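Local atomic coordinates of nourseothricin acetyltransferase (Streptomyces noursei, PDB entry 5C82), a protein that probably inactivates the streptothricin antibiotic nourseothricin by moving an acetyl group onto it from acetyl-CoA, as expected of a resistance enzyme of the GNAT family. Residues T8-R13 against R118-G123; E24-S29 against E112-H117; R80-Y85 against G93-S98; R104-E109 against G140-E145. The protein carries 1 engineered substitution. One frame throughout, in Å; residues are numbered along the deposited sequence.

Contact 1: T8-R13 against R118-G123; sequences TAYRYR and RGHGVG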
loop_
_atom_site.group_PDB
_atom_site.type_symbol
_atom_site.label_atom_id
_atom_site.label_comp_id
_atom_site.label_asym_id
_atom_site.label_seq_id
_atom_site.Cartn_x
_atom_site.Cartn_y
_atom_site.Cartn_z
ATOM N N THR A 8 26.399 21.860 -2.253
ATOM C CA THR A 8 25.643 23.038 -1.851
ATOM C C THR A 8 25.509 23.046 -0.316
ATOM O O THR A 8 24.402 22.940 0.212
ATOM C CB THR A 8 24.313 23.158 -2.662
ATOM O OG1 THR A 8 24.555 22.860 -4.040
ATOM C CG2 THR A 8 23.685 24.551 -2.575
ATOM N N ALA A 9 26.669 23.154 0.391
ATOM C CA ALA A 9 26.874 23.245 1.857
ATOM C C ALA A 9 26.736 21.911 2.642
ATOM O O ALA A 9 26.958 21.899 3.867
ATOM C CB ALA A 9 25.973 24.315 2.473
ATOM N N TYR A 10 26.426 20.797 1.954
ATOM C CA TYR A 10 26.243 19.527 2.653
ATOM C C TYR A 10 27.163 18.404 2.172
ATOM O O TYR A 10 27.739 18.485 1.078
ATOM C CB TYR A 10 24.766 19.086 2.608
ATOM C CG TYR A 10 23.812 20.118 3.175
ATOM C CD1 TYR A 10 23.620 20.239 4.546
ATOM C CD2 TYR A 10 23.128 21.000 2.339
ATOM C CE1 TYR A 10 22.788 21.223 5.077
ATOM C CE2 TYR A 10 22.307 22.000 2.860
ATOM C CZ TYR A 10 22.113 22.084 4.229
ATOM O OH TYR A 10 21.257 23.023 4.741
ATOM N N ARG A 11 27.307 17.361 3.014
ATOM C CA ARG A 11 28.081 16.153 2.696
ATOM C C ARG A 11 27.089 15.036 2.685
ATOM O O ARG A 11 26.154 15.052 3.479
ATOM C CB ARG A 11 29.197 15.890 3.718
ATOM C CG ARG A 11 30.239 17.014 3.746
ATOM C CD ARG A 11 31.209 16.857 4.907
ATOM N NE ARG A 11 32.234 17.910 4.888
ATOM C CZ ARG A 11 33.332 17.872 4.143
ATOM N NH1 ARG A 11 33.581 16.819 3.363
ATOM N NH2 ARG A 11 34.203 18.868 4.185
ATOM N N TYR A 12 27.256 14.084 1.772
ATOM C CA TYR A 12 26.298 12.998 1.618
ATOM C C TYR A 12 27.008 11.683 1.589
ATOM O O TYR A 12 28.067 11.582 0.993
ATOM C CB TYR A 12 25.510 13.162 0.307
ATOM C CG TYR A 12 24.755 14.462 0.201
ATOM C CD1 TYR A 12 25.349 15.595 -0.354
ATOM C CD2 TYR A 12 23.421 14.550 0.598
ATOM C CE1 TYR A 12 24.652 16.797 -0.458
ATOM C CE2 TYR A 12 22.722 15.753 0.518
ATOM C CZ TYR A 12 23.348 16.876 0.005
ATOM O OH TYR A 12 22.642 18.043 -0.074
ATOM N N ARG A 13 26.411 10.666 2.214
ATOM C CA ARG A 13 26.949 9.310 2.240
ATOM C C ARG A 13 25.888 8.278 2.624
ATOM O O ARG A 13 24.774 8.616 3.029
ATOM C CB ARG A 13 28.167 9.196 3.202
ATOM C CG ARG A 13 27.939 9.656 4.637
ATOM C CD ARG A 13 29.086 9.182 5.531
ATOM N NE ARG A 13 29.005 9.709 6.897
ATOM C CZ ARG A 13 28.202 9.227 7.844
ATOM N NH1 ARG A 13 27.414 8.191 7.592
ATOM N NH2 ARG A 13 28.195 9.767 9.053
ATOM N N ARG A 118 15.303 22.992 5.831
ATOM C CA ARG A 118 14.221 22.923 4.851
ATOM C C ARG A 118 14.281 24.094 3.856
ATOM O O ARG A 118 14.510 25.240 4.249
ATOM C CB ARG A 118 12.859 22.769 5.532
ATOM C CG ARG A 118 12.664 21.344 6.022
ATOM C CD ARG A 118 11.377 21.143 6.775
ATOM N NE ARG A 118 11.583 20.146 7.818
ATOM C CZ ARG A 118 10.716 19.851 8.776
ATOM N NH1 ARG A 118 9.533 20.456 8.823
ATOM N NH2 ARG A 118 11.023 18.948 9.696
ATOM N N GLY A 119 14.157 23.764 2.576
ATOM C CA GLY A 119 14.262 24.735 1.497
ATOM C C GLY A 119 15.693 25.141 1.203
ATOM O O GLY A 119 15.924 26.253 0.712
ATOM N N HIS A 120 16.676 24.248 1.505
ATOM C CA HIS A 120 18.098 24.476 1.210
ATOM C C HIS A 120 18.655 23.465 0.188
ATOM O O HIS A 120 19.872 23.392 0.005
ATOM C CB HIS A 120 18.957 24.483 2.484
ATOM C CG HIS A 120 18.938 25.785 3.218
ATOM N ND1 HIS A 120 18.411 25.885 4.492
ATOM C CD2 HIS A 120 19.376 27.008 2.829
ATOM C CE1 HIS A 120 18.546 27.154 4.839
ATOM N NE2 HIS A 120 19.118 27.869 3.868
ATOM N N GLY A 121 17.766 22.685 -0.435
ATOM C CA GLY A 121 18.137 21.675 -1.430
ATOM C C GLY A 121 18.509 20.291 -0.917
ATOM O O GLY A 121 18.825 19.421 -1.730
ATOM N N VAL A 122 18.449 20.055 0.423
ATOM C CA VAL A 122 18.788 18.777 1.093
ATOM C C VAL A 122 17.839 17.660 0.633
ATOM O O VAL A 122 18.307 16.578 0.273
ATOM C CB VAL A 122 18.781 18.877 2.651
ATOM C CG1 VAL A 122 19.202 17.564 3.307
ATOM C CG2 VAL A 122 19.629 20.017 3.157
ATOM N N GLY A 123 16.527 17.917 0.706
ATOM C CA GLY A 123 15.499 16.959 0.308
ATOM C C GLY A 123 15.646 16.501 -1.127
ATOM O O GLY A 123 15.555 15.308 -1.409
#

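Contact 2: E24-S29 against E112-H117; sequences EALDGS and EVAPEH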
loop_
_atom_site.group_PDB
_atom_site.type_symbol
_atom_site.label_atom_id
_atom_site.label_comp_id
_atom_site.label_asym_id
_atom_site.label_seq_id
_atom_site.Cartn_x
_atom_site.Cartn_y
_atom_site.Cartn_z
ATOM N N GLU A 24 17.222 9.221 14.622
ATOM C CA GLU A 24 16.148 9.167 15.623
ATOM C C GLU A 24 15.801 10.572 16.138
ATOM O O GLU A 24 14.636 10.957 16.103
ATOM C CB GLU A 24 16.582 8.279 16.812
ATOM C CG GLU A 24 15.974 6.884 16.823
ATOM C CD GLU A 24 16.649 5.883 17.751
ATOM O OE1 GLU A 24 16.930 6.237 18.921
ATOM O OE2 GLU A 24 16.873 4.730 17.314
ATOM N N ALA A 25 16.824 11.334 16.577
ATOM C CA ALA A 25 16.717 12.684 17.140
ATOM C C ALA A 25 16.269 13.762 16.173
ATOM O O ALA A 25 15.809 14.813 16.629
ATOM C CB ALA A 25 18.044 13.097 17.758
ATOM N N LEU A 26 16.478 13.560 14.857
ATOM C CA LEU A 26 16.128 14.565 13.859
ATOM C C LEU A 26 14.636 14.878 13.927
ATOM O O LEU A 26 13.795 13.979 14.010
ATOM C CB LEU A 26 16.579 14.152 12.445
ATOM C CG LEU A 26 16.398 15.187 11.313
ATOM C CD1 LEU A 26 17.569 15.144 10.348
ATOM C CD2 LEU A 26 15.095 14.953 10.570
ATOM N N ASP A 27 14.340 16.167 13.914
ATOM C CA ASP A 27 13.008 16.728 14.022
ATOM C C ASP A 27 12.228 16.685 12.698
ATOM O O ASP A 27 12.364 17.581 11.867
ATOM C CB ASP A 27 13.121 18.170 14.561
ATOM C CG ASP A 27 11.808 18.834 14.927
ATOM O OD1 ASP A 27 10.837 18.103 15.230
ATOM O OD2 ASP A 27 11.777 20.080 14.994
ATOM N N GLY A 28 11.366 15.689 12.558
ATOM C CA GLY A 28 10.507 15.550 11.389
ATOM C C GLY A 28 9.176 16.272 11.510
ATOM O O GLY A 28 8.275 16.056 10.693
ATOM N N SER A 29 9.031 17.143 12.528
ATOM C CA SER A 29 7.774 17.851 12.746
ATOM C C SER A 29 7.642 18.997 11.778
ATOM O O SER A 29 8.639 19.432 11.208
ATOM C CB SER A 29 7.663 18.344 14.191
ATOM O OG SER A 29 8.622 19.361 14.420
ATOM N N GLU A 112 13.312 12.753 5.724
ATOM C CA GLU A 112 13.160 13.848 6.676
ATOM C C GLU A 112 14.322 14.803 6.650
ATOM O O GLU A 112 15.468 14.381 6.520
ATOM C CB GLU A 112 12.878 13.330 8.096
ATOM C CG GLU A 112 11.394 13.364 8.444
ATOM C CD GLU A 112 10.881 12.162 9.209
ATOM O OE1 GLU A 112 11.454 11.835 10.275
ATOM O OE2 GLU A 112 9.862 11.581 8.769
ATOM N N VAL A 113 14.014 16.100 6.699
ATOM C CA VAL A 113 14.979 17.182 6.681
ATOM C C VAL A 113 14.748 18.015 7.960
ATOM O O VAL A 113 13.595 18.278 8.297
ATOM C CB VAL A 113 14.876 18.010 5.359
ATOM C CG1 VAL A 113 15.822 19.223 5.346
ATOM C CG2 VAL A 113 15.141 17.134 4.143
ATOM N N ALA A 114 15.836 18.381 8.694
ATOM C CA ALA A 114 15.765 19.199 9.921
ATOM C C ALA A 114 15.141 20.544 9.545
ATOM O O ALA A 114 15.456 21.047 8.471
ATOM C CB ALA A 114 17.141 19.384 10.536
ATOM N N PRO A 115 14.176 21.064 10.348
ATOM C CA PRO A 115 13.420 22.275 9.948
ATOM C C PRO A 115 14.217 23.471 9.463
ATOM O O PRO A 115 13.749 24.134 8.541
ATOM C CB PRO A 115 12.594 22.635 11.195
ATOM C CG PRO A 115 13.064 21.723 12.278
ATOM C CD PRO A 115 13.669 20.528 11.626
ATOM N N GLU A 116 15.414 23.712 10.038
ATOM C CA GLU A 116 16.329 24.810 9.677
ATOM C C GLU A 116 16.934 24.599 8.275
ATOM O O GLU A 116 17.344 25.564 7.621
ATOM C CB GLU A 116 17.493 24.916 10.689
ATOM C CG GLU A 116 17.196 24.489 12.122
ATOM C CD GLU A 116 17.398 23.015 12.421
ATOM O OE1 GLU A 116 18.551 22.536 12.328
ATOM O OE2 GLU A 116 16.404 22.345 12.783
ATOM N N HIS A 117 17.039 23.324 7.850
ATOM C CA HIS A 117 17.626 22.927 6.569
ATOM C C HIS A 117 16.589 22.808 5.474
ATOM O O HIS A 117 16.940 22.576 4.312
ATOM C CB HIS A 117 18.440 21.637 6.743
ATOM C CG HIS A 117 19.563 21.803 7.716
ATOM N ND1 HIS A 117 20.719 22.496 7.377
ATOM C CD2 HIS A 117 19.657 21.403 9.004
ATOM C CE1 HIS A 117 21.481 22.473 8.456
ATOM N NE2 HIS A 117 20.885 21.827 9.461
#

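Contact 3: R80-Y85 against G93-S98; sequences RTFVAY and GFVVVS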
loop_
_atom_site.group_PDB
_atom_site.type_symbol
_atom_site.label_atom_id
_atom_site.label_comp_id
_atom_site.label_asym_id
_atom_site.label_seq_id
_atom_site.Cartn_x
_atom_site.Cartn_y
_atom_site.Cartn_z
ATOM N N ARG A 80 18.508 0.627 1.744
ATOM C CA ARG A 80 19.594 1.602 1.923
ATOM C C ARG A 80 19.107 2.905 2.558
ATOM O O ARG A 80 17.982 3.328 2.302
ATOM C CB ARG A 80 20.298 1.912 0.597
ATOM C CG ARG A 80 21.714 2.477 0.766
ATOM C CD ARG A 80 22.459 2.302 -0.521
ATOM N NE ARG A 80 23.894 2.516 -0.402
ATOM C CZ ARG A 80 24.799 1.770 -1.021
ATOM N NH1 ARG A 80 24.419 0.743 -1.776
ATOM N NH2 ARG A 80 26.091 2.031 -0.878
ATOM N N THR A 81 19.970 3.531 3.374
ATOM C CA THR A 81 19.738 4.828 4.007
ATOM C C THR A 81 20.858 5.780 3.593
ATOM O O THR A 81 22.032 5.458 3.758
ATOM C CB THR A 81 19.648 4.721 5.554
ATOM O OG1 THR A 81 18.587 3.846 5.915
ATOM C CG2 THR A 81 19.445 6.087 6.243
ATOM N N PHE A 82 20.485 6.963 3.088
ATOM C CA PHE A 82 21.418 8.027 2.745
ATOM C C PHE A 82 21.244 9.170 3.728
ATOM O O PHE A 82 20.117 9.545 4.051
ATOM C CB PHE A 82 21.221 8.517 1.305
ATOM C CG PHE A 82 21.413 7.443 0.274
ATOM C CD1 PHE A 82 22.691 7.054 -0.117
ATOM C CD2 PHE A 82 20.322 6.880 -0.375
ATOM C CE1 PHE A 82 22.870 6.066 -1.084
ATOM C CE2 PHE A 82 20.496 5.890 -1.342
ATOM C CZ PHE A 82 21.769 5.501 -1.707
ATOM N N VAL A 83 22.364 9.707 4.226
ATOM C CA VAL A 83 22.363 10.811 5.196
ATOM C C VAL A 83 23.003 12.029 4.573
ATOM O O VAL A 83 23.888 11.888 3.733
ATOM C CB VAL A 83 23.065 10.431 6.539
ATOM C CG1 VAL A 83 22.225 9.450 7.363
ATOM C CG2 VAL A 83 24.493 9.904 6.312
ATOM N N ALA A 84 22.598 13.205 5.023
ATOM C CA ALA A 84 23.149 14.506 4.623
ATOM C C ALA A 84 23.589 15.235 5.885
ATOM O O ALA A 84 22.783 15.402 6.803
ATOM C CB ALA A 84 22.100 15.339 3.891
ATOM N N TYR A 85 24.869 15.608 5.962
ATOM C CA TYR A 85 25.418 16.329 7.120
ATOM C C TYR A 85 25.826 17.744 6.735
ATOM O O TYR A 85 26.417 17.960 5.684
ATOM C CB TYR A 85 26.612 15.576 7.736
ATOM C CG TYR A 85 26.202 14.469 8.686
ATOM C CD1 TYR A 85 25.966 13.178 8.224
ATOM C CD2 TYR A 85 26.074 14.708 10.051
ATOM C CE1 TYR A 85 25.566 12.164 9.089
ATOM C CE2 TYR A 85 25.683 13.695 10.932
ATOM C CZ TYR A 85 25.429 12.427 10.443
ATOM O OH TYR A 85 25.045 11.428 11.303
ATOM N N GLY A 93 19.557 15.798 7.264
ATOM C CA GLY A 93 18.498 14.968 6.726
ATOM C C GLY A 93 18.909 13.571 6.351
ATOM O O GLY A 93 20.101 13.259 6.308
ATOM N N PHE A 94 17.899 12.713 6.106
ATOM C CA PHE A 94 18.109 11.323 5.696
ATOM C C PHE A 94 16.991 10.837 4.796
ATOM O O PHE A 94 15.896 11.404 4.790
ATOM C CB PHE A 94 18.283 10.383 6.929
ATOM C CG PHE A 94 17.040 10.217 7.774
ATOM C CD1 PHE A 94 16.766 11.096 8.817
ATOM C CD2 PHE A 94 16.138 9.183 7.522
ATOM C CE1 PHE A 94 15.605 10.961 9.580
ATOM C CE2 PHE A 94 14.966 9.053 8.279
ATOM C CZ PHE A 94 14.707 9.941 9.306
ATOM N N VAL A 95 17.243 9.759 4.082
ATOM C CA VAL A 95 16.240 9.092 3.231
ATOM C C VAL A 95 16.479 7.583 3.361
ATOM O O VAL A 95 17.625 7.117 3.300
ATOM C CB VAL A 95 16.209 9.593 1.741
ATOM C CG1 VAL A 95 17.493 9.261 0.983
ATOM C CG2 VAL A 95 14.992 9.049 0.994
ATOM N N VAL A 96 15.409 6.841 3.603
ATOM C CA VAL A 96 15.467 5.392 3.718
ATOM C C VAL A 96 14.735 4.897 2.488
ATOM O O VAL A 96 13.615 5.347 2.206
ATOM C CB VAL A 96 14.844 4.843 5.045
ATOM C CG1 VAL A 96 15.010 3.321 5.151
ATOM C CG2 VAL A 96 15.429 5.540 6.274
ATOM N N VAL A 97 15.380 3.997 1.747
ATOM C CA VAL A 97 14.842 3.399 0.534
ATOM C C VAL A 97 14.852 1.889 0.635
ATOM O O VAL A 97 15.698 1.303 1.324
ATOM C CB VAL A 97 15.488 3.927 -0.785
ATOM C CG1 VAL A 97 15.396 5.450 -0.883
ATOM C CG2 VAL A 97 16.936 3.446 -0.978
ATOM N N SER A 98 13.892 1.262 -0.046
ATOM C CA SER A 98 13.745 -0.183 -0.117
ATOM C C SER A 98 13.361 -0.517 -1.565
ATOM O O SER A 98 12.536 0.178 -2.153
ATOM C CB SER A 98 12.662 -0.641 0.853
ATOM O OG SER A 98 12.228 -1.953 0.550
#

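Contact 4: R104-E109 against G140-E145; sequences RRLTVE and GHLWLE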
loop_
_atom_site.group_PDB
_atom_site.type_symbol
_atom_site.label_atom_id
_atom_site.label_comp_id
_atom_site.label_asym_id
_atom_site.label_seq_id
_atom_site.Cartn_x
_atom_site.Cartn_y
_atom_site.Cartn_z
ATOM N N ARG A 104 9.511 -3.666 -9.726
ATOM C CA ARG A 104 10.671 -2.793 -9.957
ATOM C C ARG A 104 10.420 -1.421 -9.318
ATOM O O ARG A 104 10.587 -0.368 -9.938
ATOM C CB ARG A 104 10.981 -2.675 -11.462
ATOM C CG ARG A 104 11.187 -4.009 -12.180
ATOM C CD ARG A 104 11.038 -3.841 -13.685
ATOM N NE ARG A 104 12.077 -2.986 -14.274
ATOM C CZ ARG A 104 11.844 -1.988 -15.126
ATOM N NH1 ARG A 104 10.600 -1.689 -15.490
ATOM N NH2 ARG A 104 12.852 -1.272 -15.610
ATOM N N ARG A 105 9.965 -1.459 -8.075
ATOM C CA ARG A 105 9.621 -0.250 -7.362
ATOM C C ARG A 105 10.643 0.051 -6.295
ATOM O O ARG A 105 10.921 -0.783 -5.443
ATOM C CB ARG A 105 8.198 -0.381 -6.749
ATOM C CG ARG A 105 7.849 0.689 -5.706
ATOM C CD ARG A 105 6.488 0.449 -5.082
ATOM N NE ARG A 105 5.405 0.824 -6.005
ATOM C CZ ARG A 105 4.121 0.886 -5.668
ATOM N NH1 ARG A 105 3.739 0.634 -4.418
ATOM N NH2 ARG A 105 3.218 1.266 -6.553
ATOM N N LEU A 106 11.136 1.277 -6.302
ATOM C CA LEU A 106 11.979 1.752 -5.229
ATOM C C LEU A 106 11.035 2.562 -4.325
ATOM O O LEU A 106 10.476 3.578 -4.735
ATOM C CB LEU A 106 13.130 2.600 -5.787
ATOM C CG LEU A 106 14.354 2.906 -4.901
ATOM C CD1 LEU A 106 14.232 4.210 -4.192
ATOM C CD2 LEU A 106 14.824 1.724 -4.073
ATOM N N THR A 107 10.801 2.064 -3.134
ATOM C CA THR A 107 9.961 2.706 -2.129
ATOM C C THR A 107 10.805 3.650 -1.293
ATOM O O THR A 107 11.856 3.269 -0.778
ATOM C CB THR A 107 9.225 1.622 -1.290
ATOM O OG1 THR A 107 8.243 1.021 -2.130
ATOM C CG2 THR A 107 8.544 2.180 -0.020
ATOM N N VAL A 108 10.349 4.878 -1.159
ATOM C CA VAL A 108 11.006 5.855 -0.293
ATOM C C VAL A 108 10.267 5.645 1.025
ATOM O O VAL A 108 9.130 6.108 1.169
ATOM C CB VAL A 108 10.893 7.314 -0.840
ATOM C CG1 VAL A 108 11.568 8.303 0.105
ATOM C CG2 VAL A 108 11.472 7.432 -2.256
ATOM N N GLU A 109 10.838 4.831 1.921
ATOM C CA GLU A 109 10.192 4.473 3.201
ATOM C C GLU A 109 10.020 5.673 4.107
ATOM O O GLU A 109 8.976 5.847 4.733
ATOM C CB GLU A 109 10.989 3.396 3.949
ATOM C CG GLU A 109 11.295 2.154 3.140
ATOM C CD GLU A 109 10.309 1.013 3.287
ATOM O OE1 GLU A 109 9.087 1.276 3.371
ATOM O OE2 GLU A 109 10.762 -0.154 3.262
ATOM N N GLY A 140 11.687 0.737 -12.328
ATOM C CA GLY A 140 10.862 1.377 -13.341
ATOM C C GLY A 140 10.247 2.653 -12.779
ATOM O O GLY A 140 9.876 3.559 -13.543
ATOM N N HIS A 141 10.128 2.737 -11.420
ATOM C CA HIS A 141 9.572 3.911 -10.746
ATOM C C HIS A 141 9.983 4.044 -9.264
ATOM O O HIS A 141 10.427 3.094 -8.616
ATOM C CB HIS A 141 8.020 3.983 -10.905
ATOM C CG HIS A 141 7.249 2.984 -10.082
ATOM N ND1 HIS A 141 7.056 1.683 -10.516
ATOM C CD2 HIS A 141 6.631 3.147 -8.886
ATOM C CE1 HIS A 141 6.318 1.098 -9.581
ATOM N NE2 HIS A 141 6.050 1.938 -8.573
ATOM N N LEU A 142 9.824 5.259 -8.745
ATOM C CA LEU A 142 10.040 5.610 -7.338
ATOM C C LEU A 142 8.664 5.833 -6.758
ATOM O O LEU A 142 7.752 6.276 -7.451
ATOM C CB LEU A 142 10.887 6.868 -7.194
ATOM C CG LEU A 142 12.400 6.661 -7.274
ATOM C CD1 LEU A 142 12.859 6.716 -8.704
ATOM C CD2 LEU A 142 13.138 7.731 -6.442
ATOM N N TRP A 143 8.493 5.467 -5.515
ATOM C CA TRP A 143 7.187 5.548 -4.884
ATOM C C TRP A 143 7.307 6.066 -3.472
ATOM O O TRP A 143 8.272 5.746 -2.789
ATOM C CB TRP A 143 6.550 4.139 -4.888
ATOM C CG TRP A 143 5.179 4.026 -4.287
ATOM C CD1 TRP A 143 3.987 4.096 -4.948
ATOM C CD2 TRP A 143 4.858 3.780 -2.905
ATOM N NE1 TRP A 143 2.944 3.886 -4.069
ATOM C CE2 TRP A 143 3.448 3.708 -2.806
ATOM C CE3 TRP A 143 5.624 3.657 -1.726
ATOM C CZ2 TRP A 143 2.794 3.443 -1.593
ATOM C CZ3 TRP A 143 4.973 3.406 -0.522
ATOM C CH2 TRP A 143 3.579 3.267 -0.468
ATOM N N LEU A 144 6.297 6.813 -3.009
ATOM C CA LEU A 144 6.306 7.254 -1.613
ATOM C C LEU A 144 4.898 7.390 -1.062
ATOM O O LEU A 144 3.920 7.512 -1.802
ATOM C CB LEU A 144 7.142 8.547 -1.394
ATOM C CG LEU A 144 6.654 9.833 -2.093
ATOM C CD1 LEU A 144 5.571 10.566 -1.236
ATOM C CD2 LEU A 144 7.823 10.757 -2.382
ATOM N N GLU A 145 4.827 7.412 0.253
ATOM C CA GLU A 145 3.630 7.617 1.031
ATOM C C GLU A 145 3.844 8.927 1.763
ATOM O O GLU A 145 4.966 9.213 2.186
ATOM C CB GLU A 145 3.485 6.470 2.018
ATOM C CG GLU A 145 2.200 6.497 2.818
ATOM C CD GLU A 145 2.444 7.003 4.218
ATOM O OE1 GLU A 145 2.899 6.211 5.078
ATOM O OE2 GLU A 145 2.221 8.213 4.441
HETATM O O HOH W 1 6.520 8.023 4.622
#

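Contact 1: T8-R13 against R118-G123
Val-122 presents its CG2 methyl to the face of the Tyr-10 ring, and this CH-pi contact carries most of the meeting between the two segments. CG2 lies 3.5 Å from the centroid of the Tyr-10 ring and only 22° off the ring normal, displaced toward CE2 and CZ; its distance to Tyr-10 CE2 is 3.3 Å. With CG1 anti to the backbone N (chi1 -177°), Val-122 keeps CG2 on the side of its own N, turned to the tyrosine, and the two side chains cross at about a right angle. A branched residue suits the place, one methyl meeting the ring while Val-122 also packs on Ala-84. At the far end of the ring, Tyr-10 OH passes His-120 CB at 3.5 Å, but its polar partner is ND1 of His-117, whose ring stands steeply against that of Tyr-10. Tyr-12 adds a looser touch, its OH 4.1 Å from Val-122 CA. Gly-119 and Gly-121 both have positive phi, which a residue without a side chain adopts easily; Gly-121 is the N-cap of helix 122-137. Arg-118 to Gly-123 fits the R-x-x-G-x-G pattern that holds the acetyl-CoA pyrophosphate in GNAT enzymes. Strand 11-14, outermost in this chain's sheet, pairs with strand 79-85, where Ala-84 also receives Tyr-12, which packs on Ala-125 and Leu-129 of helix 122-137 as well.

Contact 2: E24-S29 against E112-H117
Asp-27 and Ala-114 approach to 5.5 Å between their CA atoms, and Gly-28 and Glu-112 nearly as closely, so the chain leaving helix 20-25 crosses the end of strand 105-113, packed on it without hydrogen bonds between the two. Leu-26, the first residue past the helix, supplies the apolar part: CG anti to the backbone N (chi1 -174°) sends the isobutyl group to the end of the strand and the turn after it, where CD2 meets Glu-112 CB at 3.7 Å and CD1 faces Ala-114 CB at 4.3 Å. Glu-112 bends at chi2 and lays its CG alongside Gly-28 CA, 3.8 Å away. Having no side chain, Gly-28 lets the carboxylate of Glu-112 come close to its CA. Asp-27 crosses Pro-115 at about a right angle, with OD2 3.4 Å from Pro-115 CG; proline, lacking an N-H, offers carbon rather than a donor. The other oxygen, Asp-27 OD1, takes Ser-29 OG at 2.7 Å from above the carboxylate plane, with a weak bond from Ser-29 N besides, which keeps the aspartate turned along its own chain. Arg-118 ties the two sides together through Ser-29 O and Val-113 O. A tartrate lies beside Val-113, probably from the crystallisation liquor. In GNAT enzymes the end of this strand and the glycine-rich loop after it form part of the acetyl-CoA site, and the arrangement here is consistent with that.

Contact 3: R80-Y85 against G93-S98
Val-97 N donates to Arg-80 O over 2.7 Å in a nearly straight bond (170° at the hydrogen), and Arg-80 N returns one to Val-97 O. The same exchange joins Phe-82 to Val-95, whose carbonyl O also lies 3.2 Å from Thr-81 CA, a CA-H...O contact. The last rung is less even: Ala-84 N reaches Gly-93 O at 2.8 Å, whereas Gly-93 N to Ala-84 O stretches to 3.3 Å. These rungs make the antiparallel hairpin of strands 79-85 and 91-100, in the central mixed sheet of the GNAT fold. Phe-82 and Val-95 point the same way from a hydrogen-bonded pair, and Val-95 CG1 sits in the plane of the Phe-82 ring at its edge, 3.8 Å from Phe-82 CB. Arg-80 CG lies over the rim of one face of that ring, its extended chain carrying NE on to Thr-14 OG1. Val-97 and Ala-84, small enough to lie under helix 122-137, share this face of the sheet. On the other, Thr-81 OG1 rests against Val-96 CG2 at 3.6 Å, and Val-83 CG1 meets Phe-94 CB at 4.1 Å. Phe-94 holds CG between its backbone N and carbonyl carbon (chi1 68°), which turns the ring away from strand 79-85 and toward Leu-26 and Asp-110.

Contact 4: R104-E109 against G140-E145
Strands 105-113 and 141-147, joined through helix 122-137 in a beta-alpha-beta unit, lie parallel at the middle of the GNAT sheet, and Arg-105 and Trp-143 meet on one face of it. The guanidinium of Arg-105 lies flat on the indole, centres 3.5 Å apart and planes 11° from parallel, with CZ over the five-membered ring in a cation-pi contact. A bend at chi3 (-75°) lays the group there. Its NE donates to His-141 NE2 at 2.9 Å in a nearly straight bond, close to the guanidinium plane but tilted 20° from the imidazole plane, and the two flat groups stand almost perpendicular. NH2 reaches Asp-168 of the second subunit in a salt bridge. Thr-107 lies side by side with Trp-143 and sets CG2 at the indole edge, 3.7 Å from CE3. On the backbone, Leu-106 N binds His-141 O, Trp-143 N binds Leu-106 O at 2.8 Å, and Val-108 N binds Trp-143 O. Gly-140 N reaches Arg-104 O at 2.9 Å; being glycine, it leaves room for the Arg-104 guanidinium above it. Leu-106, Val-108 and Leu-142 pack under helix 122-137, and Leu-144, on the same face, meets Phe-162 and Met-185. Farther along, a water donates to both Glu-109 O and Glu-145 O (3.1 Å to the latter), where the strands part as is usual in GNAT proteins. With NE2 accepting, His-141 is probably neutral; the indole and Asp-168 of the second subunit should both stabilise the arginine cation, tying this face of the sheet to the dimer interface.

Three of the contacts cluster: the centres of contacts 1, 2 and 3 lie 12 to 13 Å from one another, whereas contact 4 is about 22 Å from contact 2, on the opposite side of the chain's centre. All reach the seven-stranded sheet, and contacts 2 and 4 use the two ends of strand 105-113. Along the chain, contact 3 is nested inside contact 2 and that inside contact 1, while contact 4 alternates with both and follows contact 3. Contacts 1 and 2 touch directly around the probable acetyl-CoA loop; Ser-98 and Thr-107 join contacts 3 and 4, and contact 4 alone of the four touches the second subunit.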